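Local coordinates for cobalamin (Vitamin B12) biosynthesis CbiX protein (Marinobacter aquaeolei, PDB 3LYH), which probably acts as a metal-binding lyase of the CbiX family in the chelatase clan, with a putative role in cobalamin (vitamin B12) biosynthesis, at residues 4-8 against 35-39; 21-25 against 39-43; 68-72 against 102-106. All coordinates share one frame; numbering follows the deposited sequence.

Contacts 1 and 2 belong to one beta-alpha-beta unit and share Ala39 on strand 38-42: contact 1 ties that strand to strand 6-12 at their starting ends, while contact 2 packs helix 18-34 against its later part. Contact 2 is the buried one, mostly apolar with a tyrosine-carboxylate bond inside it. Contacts 1 and 3 are only partly buried and rest on backbone hydrogen bonds, supplemented by water in contact 1 and by proline and aliphatic packing in contact 3. Ile8 packs on Val68 to connect contacts 1 and 3; Met43 on Phe71 and Ile40 on Leu70 connect contacts 2 and 3. All three touch the second subunit.

Contact 1: 4-8 against 35-39; sequences QPHQI and IENAA
The flat end of Gln7 lies over the Asn37 backbone carbonyl, and the two side chains cross obliquely, their amide planes 64° apart. With CG of Gln7 set opposite its own backbone N (chi1 176°) and the chain bent at the next bond, the flat end is carried across the gap, where CD comes within 3.4 Å of Asn37 O. The Asn37 side chain runs the other way, back towards the start of the first segment, and its ND2 comes to 3.8 Å from CB of Pro5, a proline that follows a cis peptide bond.

That same Asn37 carbonyl also takes the backbone bond that begins the strand pairing: Ile8 N donates to Asn37 O at 2.8 Å. One step further along, Ala39 N donates to Ile8 O at 3.0 Å. Together they make the parallel bridge of Ile8 with Ala38, whose side chains lie on one face of the sheet with Ile8 CB 4.0 Å from Ala38 CB. Before the bridge, water does the joining. Water 1 donates to His6 O and accepts from Asn37 ND2 at 3.0 Å, which helps hold the asparagine amide turned towards His6 O, and water 2 lies between His6 O and Glu36 O.

Here a beta-alpha-beta unit is completed, strand 38-42 falling in beside strand 6-12 after helix 18-34. On its other edge strand 6-12 is paired with strand 64-69, and there His6 NE2 is hydrogen-bonded to Thr66 OG1. Helix 50-59 packs on Gln7 and Ala39 through Ala57 and Ile53, while Leu121 of the second subunit reaches Ile8 and Ile35.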
# COMPACT_ATOMS: atom_id res chain seq x y z
N GLN B 4 -6.74 19.43 -18.86
CA GLN B 4 -6.46 20.18 -20.11
C GLN B 4 -5.23 21.09 -19.98
O GLN B 4 -5.38 22.32 -19.81
CB GLN B 4 -7.70 20.99 -20.54
N PRO B 5 -4.00 20.50 -19.97
CA PRO B 5 -3.60 19.12 -19.63
C PRO B 5 -3.30 19.03 -18.13
O PRO B 5 -2.72 19.96 -17.57
CB PRO B 5 -2.30 18.91 -20.41
CG PRO B 5 -1.70 20.26 -20.47
CD PRO B 5 -2.85 21.26 -20.51
N HIS B 6 -3.70 17.92 -17.52
CA HIS B 6 -3.69 17.77 -16.08
C HIS B 6 -2.66 16.72 -15.68
O HIS B 6 -2.74 15.53 -16.09
CB HIS B 6 -5.06 17.37 -15.61
CG HIS B 6 -5.28 17.60 -14.16
ND1 HIS B 6 -5.90 18.73 -13.67
CD2 HIS B 6 -4.93 16.86 -13.08
CE1 HIS B 6 -5.93 18.67 -12.35
NE2 HIS B 6 -5.37 17.54 -11.97
N GLN B 7 -1.68 17.15 -14.90
CA GLN B 7 -0.57 16.27 -14.52
C GLN B 7 -0.97 15.50 -13.30
O GLN B 7 -1.38 16.09 -12.32
CB GLN B 7 0.68 17.08 -14.20
CG GLN B 7 1.88 16.24 -13.71
CD GLN B 7 2.62 15.45 -14.80
OE1 GLN B 7 3.08 14.31 -14.56
NE2 GLN B 7 2.76 16.05 -15.97
N ILE B 8 -0.82 14.18 -13.35
CA ILE B 8 -0.95 13.34 -12.17
C ILE B 8 0.46 13.10 -11.61
O ILE B 8 1.38 12.75 -12.33
CB ILE B 8 -1.58 11.98 -12.52
CG1 ILE B 8 -3.06 12.15 -12.89
CG2 ILE B 8 -1.40 10.96 -11.37
CD1 ILE B 8 -3.98 12.34 -11.63
N ILE B 35 -1.22 6.46 -19.34
CA ILE B 35 -1.89 7.74 -19.50
C ILE B 35 -0.86 8.83 -19.64
O ILE B 35 0.32 8.69 -19.27
CB ILE B 35 -2.97 8.06 -18.44
CG1 ILE B 35 -2.36 8.32 -17.07
CG2 ILE B 35 -3.99 6.93 -18.37
CD1 ILE B 35 -3.29 9.04 -16.10
N GLU B 36 -1.29 9.87 -20.31
CA GLU B 36 -0.42 11.01 -20.51
C GLU B 36 -0.25 11.83 -19.24
O GLU B 36 -1.13 11.87 -18.37
CB GLU B 36 -0.93 11.87 -21.65
CG GLU B 36 -1.01 11.16 -23.00
CD GLU B 36 0.33 10.62 -23.46
OE1 GLU B 36 1.34 11.35 -23.35
OE2 GLU B 36 0.40 9.47 -23.90
N ASN B 37 0.92 12.44 -19.11
CA ASN B 37 1.16 13.43 -18.03
C ASN B 37 0.96 12.83 -16.65
O ASN B 37 0.19 13.36 -15.81
CB ASN B 37 0.30 14.66 -18.22
CG ASN B 37 0.42 15.24 -19.62
OD1 ASN B 37 1.53 15.47 -20.09
ND2 ASN B 37 -0.72 15.42 -20.32
N ALA B 38 1.60 11.69 -16.42
CA ALA B 38 1.59 11.03 -15.12
C ALA B 38 3.01 10.62 -14.74
O ALA B 38 3.76 10.17 -15.58
CB ALA B 38 0.56 9.83 -15.11
N ALA B 39 3.39 10.86 -13.47
CA ALA B 39 4.76 10.60 -13.02
C ALA B 39 4.77 10.23 -11.55
O ALA B 39 3.87 10.66 -10.80
CB ALA B 39 5.62 11.82 -13.25
O HOH W 1 -3.29 14.97 -18.82
O HOH W 2 -2.89 12.77 -16.47

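Contact 2: 21-25 against 39-43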
# COMPACT_ATOMS: atom_id res chain seq x y z
N CYS B 21 12.33 1.58 -3.52
CA CYS B 21 12.04 2.49 -4.64
C CYS B 21 11.58 1.72 -5.90
O CYS B 21 10.58 2.13 -6.53
CB CYS B 21 13.23 3.38 -4.96
SG CYS B 21 13.60 4.52 -3.60
N GLU B 22 12.26 0.62 -6.21
CA GLU B 22 11.89 -0.29 -7.35
C GLU B 22 10.44 -0.76 -7.23
O GLU B 22 9.72 -0.87 -8.22
CB GLU B 22 12.86 -1.50 -7.41
CG GLU B 22 12.49 -2.65 -8.41
CD GLU B 22 12.76 -4.06 -7.84
OE1 GLU B 22 13.87 -4.32 -7.31
OE2 GLU B 22 11.86 -4.92 -7.92
N THR B 23 10.04 -1.13 -6.03
CA THR B 23 8.64 -1.57 -5.82
C THR B 23 7.68 -0.46 -6.16
O THR B 23 6.64 -0.68 -6.83
CB THR B 23 8.46 -2.13 -4.40
OG1 THR B 23 9.50 -3.09 -4.14
CG2 THR B 23 7.07 -2.79 -4.26
N PHE B 24 7.94 0.78 -5.72
CA PHE B 24 7.05 1.87 -6.04
C PHE B 24 7.08 2.24 -7.49
O PHE B 24 6.06 2.56 -8.06
CB PHE B 24 7.28 3.09 -5.12
CG PHE B 24 6.69 2.89 -3.79
CD1 PHE B 24 7.47 2.43 -2.72
CD2 PHE B 24 5.36 3.15 -3.57
CE1 PHE B 24 6.88 2.21 -1.46
CE2 PHE B 24 4.78 2.92 -2.33
CZ PHE B 24 5.54 2.42 -1.31
N GLU B 25 8.26 2.17 -8.10
CA GLU B 25 8.34 2.47 -9.55
C GLU B 25 7.48 1.49 -10.33
O GLU B 25 6.72 1.89 -11.23
CB GLU B 25 9.77 2.42 -10.03
CG GLU B 25 10.64 3.51 -9.41
CD GLU B 25 10.54 4.84 -10.11
OE1 GLU B 25 10.05 4.87 -11.26
OE2 GLU B 25 10.98 5.84 -9.50
N ALA B 39 3.39 10.86 -13.47
CA ALA B 39 4.76 10.60 -13.02
C ALA B 39 4.77 10.23 -11.55
O ALA B 39 3.87 10.66 -10.80
CB ALA B 39 5.62 11.82 -13.25
N ILE B 40 5.73 9.42 -11.16
CA ILE B 40 5.95 9.17 -9.72
C ILE B 40 6.90 10.23 -9.18
O ILE B 40 7.79 10.71 -9.90
CB ILE B 40 6.53 7.76 -9.41
CG1 ILE B 40 6.49 7.48 -7.92
CG2 ILE B 40 7.98 7.57 -10.02
CD1 ILE B 40 6.70 6.05 -7.53
N ALA B 41 6.66 10.63 -7.93
CA ALA B 41 7.57 11.50 -7.20
C ALA B 41 7.66 10.99 -5.77
O ALA B 41 6.75 10.29 -5.27
CB ALA B 41 7.13 12.98 -7.24
N TYR B 42 8.78 11.32 -5.13
CA TYR B 42 9.07 10.90 -3.79
C TYR B 42 9.14 12.12 -2.85
O TYR B 42 9.73 13.14 -3.16
CB TYR B 42 10.42 10.18 -3.75
CG TYR B 42 10.42 8.90 -4.55
CD1 TYR B 42 9.86 7.76 -4.02
CD2 TYR B 42 11.01 8.83 -5.81
CE1 TYR B 42 9.85 6.57 -4.74
CE2 TYR B 42 11.02 7.63 -6.54
CZ TYR B 42 10.44 6.52 -5.99
OH TYR B 42 10.42 5.34 -6.67
N MSE B 43 8.50 11.97 -1.70
CA MSE B 43 8.42 13.02 -0.67
C MSE B 43 9.82 13.41 -0.17
O MSE B 43 10.08 14.57 0.10
CB MSE B 43 7.51 12.52 0.47
CG MSE B 43 6.95 13.57 1.46
SE MSE B 43 5.64 12.76 2.64
CE MSE B 43 5.12 11.58 1.29
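Tyr42 meets the Glu25 carboxylate on an uncommon side: its hydroxyl donates to Glu25 OE2 at 2.9 Å from the anti side, 32° out of the carboxylate plane. Glu25 reaches it by a bend at chi2 (-83°), which folds the chain back so that CG also rests 3.3 Å from Tyr42 OH. The two side chains cross at about a right angle, with OE2 at the edge of the ring and near its plane. The bond points the hydroxyl proton at the carboxylate and satisfies the OH of a buried ring.

Cys21 adds a sulfur-aromatic contact, its SG 4.8 Å from the centroid of the Tyr42 ring and set obliquely, 27° off the normal.

Ile40 uses both branches. Its CG1 lies anti to the backbone N and sends Ile40 CD1 to the helix, 3.9 Å from Phe24 CB; Ile40 CG2, in the crowded position, lies 3.5 Å from Glu25 OE2. The Phe24 ring leads away from the strand and meets that of Trp20.

Here residues 21-25 of helix 18-34 run roughly antiparallel to residues 39-42, as the helix of a beta-alpha-beta crossover does. Ala12 of strand 6-12 touches both Phe24 and Tyr42, helix 50-59 packs on Ala39 and Ala41, and Ala73 of the second subunit reaches Phe24.

Contact 3: 68-72 against 102-106; sequences VPLFL and PIGKN
Pro102 meets both Pro69 and Phe71 where the loop after strand 96-99 returns to the C-terminal end of strand 64-69, an inner strand of the parallel sheet of this alpha/beta fold. The strand has just turned away through an inverse gamma turn centred on Leu70. Pro102 CB lies 3.4 Å from Phe71 O and packs near CB of both Pro69 and Phe71, while the Phe71 ring is met edge-to-face by His13.

Ile103 starts a short 3-10 segment and is held by its backbone and by its side chain. Ile103 N donates to Pro69 O at 3.1 Å. In the side chain, chi1 of 63° puts CG1 between backbone N and carbonyl carbon and turns CG2 to Val68; the extended chi2 carries CD1 towards Leu70. Ile103 CG2 touches Val68 CG1 at 3.7 Å, the two chains crossing at about a right angle, and Ile103 CD1 lies 4.1 Å from Leu70 CD2. An alanine here takes away both branches, which would probably open a gap between Val68, Leu70 and Ile113 of the second subunit.

Gly104 follows, its N donating to Phe71 O at 3.0 Å. Gly104 CA makes a CA-H...O contact with Leu72 O at 3.2 Å. The close approach relies on Gly104 having no CB, which would point at Leu72 O, and that oxygen is otherwise buried with no partner in the model.

The turn closes as Lys105 N donates to Pro102 O and Asn106 N to Ile103 O. Asn106 then stands at the N-cap of helix 107-125: OD1 accepts from Arg108 N, and ND2 donates to OE1 of Glu119 of the second subunit.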
# COMPACT_ATOMS: atom_id res chain seq x y z
N VAL B 68 -1.76 12.15 -6.11
CA VAL B 68 -2.42 10.89 -5.67
C VAL B 68 -1.41 10.17 -4.74
O VAL B 68 -0.41 9.60 -5.23
CB VAL B 68 -2.79 9.96 -6.83
CG1 VAL B 68 -3.48 8.69 -6.31
CG2 VAL B 68 -3.70 10.66 -7.85
N PRO B 69 -1.66 10.22 -3.40
CA PRO B 69 -0.72 9.54 -2.49
C PRO B 69 -0.72 8.03 -2.62
O PRO B 69 -1.76 7.39 -2.50
CB PRO B 69 -1.16 10.00 -1.11
CG PRO B 69 -1.97 11.20 -1.32
CD PRO B 69 -2.67 10.95 -2.64
N LEU B 70 0.45 7.44 -2.86
CA LEU B 70 0.62 5.99 -2.97
C LEU B 70 0.85 5.41 -1.56
O LEU B 70 1.95 4.96 -1.18
CB LEU B 70 1.77 5.59 -3.89
CG LEU B 70 1.60 5.90 -5.36
CD1 LEU B 70 2.78 5.34 -6.16
CD2 LEU B 70 0.23 5.43 -5.92
N PHE B 71 -0.19 5.56 -0.77
CA PHE B 71 -0.23 5.20 0.67
C PHE B 71 -1.51 4.43 0.91
O PHE B 71 -2.61 4.83 0.47
CB PHE B 71 -0.22 6.43 1.58
CG PHE B 71 1.07 7.16 1.61
CD1 PHE B 71 1.43 8.02 0.61
CD2 PHE B 71 1.96 6.96 2.67
CE1 PHE B 71 2.63 8.70 0.63
CE2 PHE B 71 3.16 7.62 2.70
CZ PHE B 71 3.50 8.50 1.66
N LEU B 72 -1.39 3.33 1.67
CA LEU B 72 -2.59 2.61 2.10
C LEU B 72 -3.35 3.33 3.19
O LEU B 72 -4.58 3.19 3.29
CB LEU B 72 -2.21 1.21 2.56
CG LEU B 72 -1.61 0.30 1.48
CD1 LEU B 72 -1.15 -1.01 2.11
CD2 LEU B 72 -2.66 -0.02 0.42
N PRO B 102 -5.51 9.29 -0.21
CA PRO B 102 -4.57 8.20 -0.41
C PRO B 102 -5.28 7.00 -1.09
O PRO B 102 -6.50 6.81 -0.87
CB PRO B 102 -4.14 7.83 1.00
CG PRO B 102 -5.04 8.45 1.87
CD PRO B 102 -5.72 9.55 1.22
N ILE B 103 -4.55 6.25 -1.91
CA ILE B 103 -5.13 5.12 -2.65
C ILE B 103 -5.85 4.12 -1.71
O ILE B 103 -6.80 3.49 -2.12
CB ILE B 103 -4.14 4.41 -3.58
CG1 ILE B 103 -2.99 3.80 -2.79
CG2 ILE B 103 -3.66 5.39 -4.71
CD1 ILE B 103 -2.11 2.94 -3.60
N GLY B 104 -5.36 3.97 -0.47
CA GLY B 104 -6.00 3.04 0.43
C GLY B 104 -7.41 3.35 0.85
O GLY B 104 -8.07 2.46 1.40
N LYS B 105 -7.85 4.59 0.66
CA LYS B 105 -9.25 4.97 0.87
C LYS B 105 -10.20 4.53 -0.25
O LYS B 105 -11.42 4.55 -0.07
CB LYS B 105 -9.35 6.49 1.11
CG LYS B 105 -8.80 6.95 2.48
CD LYS B 105 -9.85 7.07 3.59
CE LYS B 105 -9.33 7.94 4.77
NZ LYS B 105 -8.91 9.32 4.35
N ASN B 106 -9.66 4.10 -1.38
CA ASN B 106 -10.47 3.76 -2.53
C ASN B 106 -10.92 2.32 -2.40
O ASN B 106 -10.09 1.44 -2.13
CB ASN B 106 -9.70 4.01 -3.83
CG ASN B 106 -10.61 4.06 -5.04
OD1 ASN B 106 -11.22 3.04 -5.41
ND2 ASN B 106 -10.75 5.24 -5.63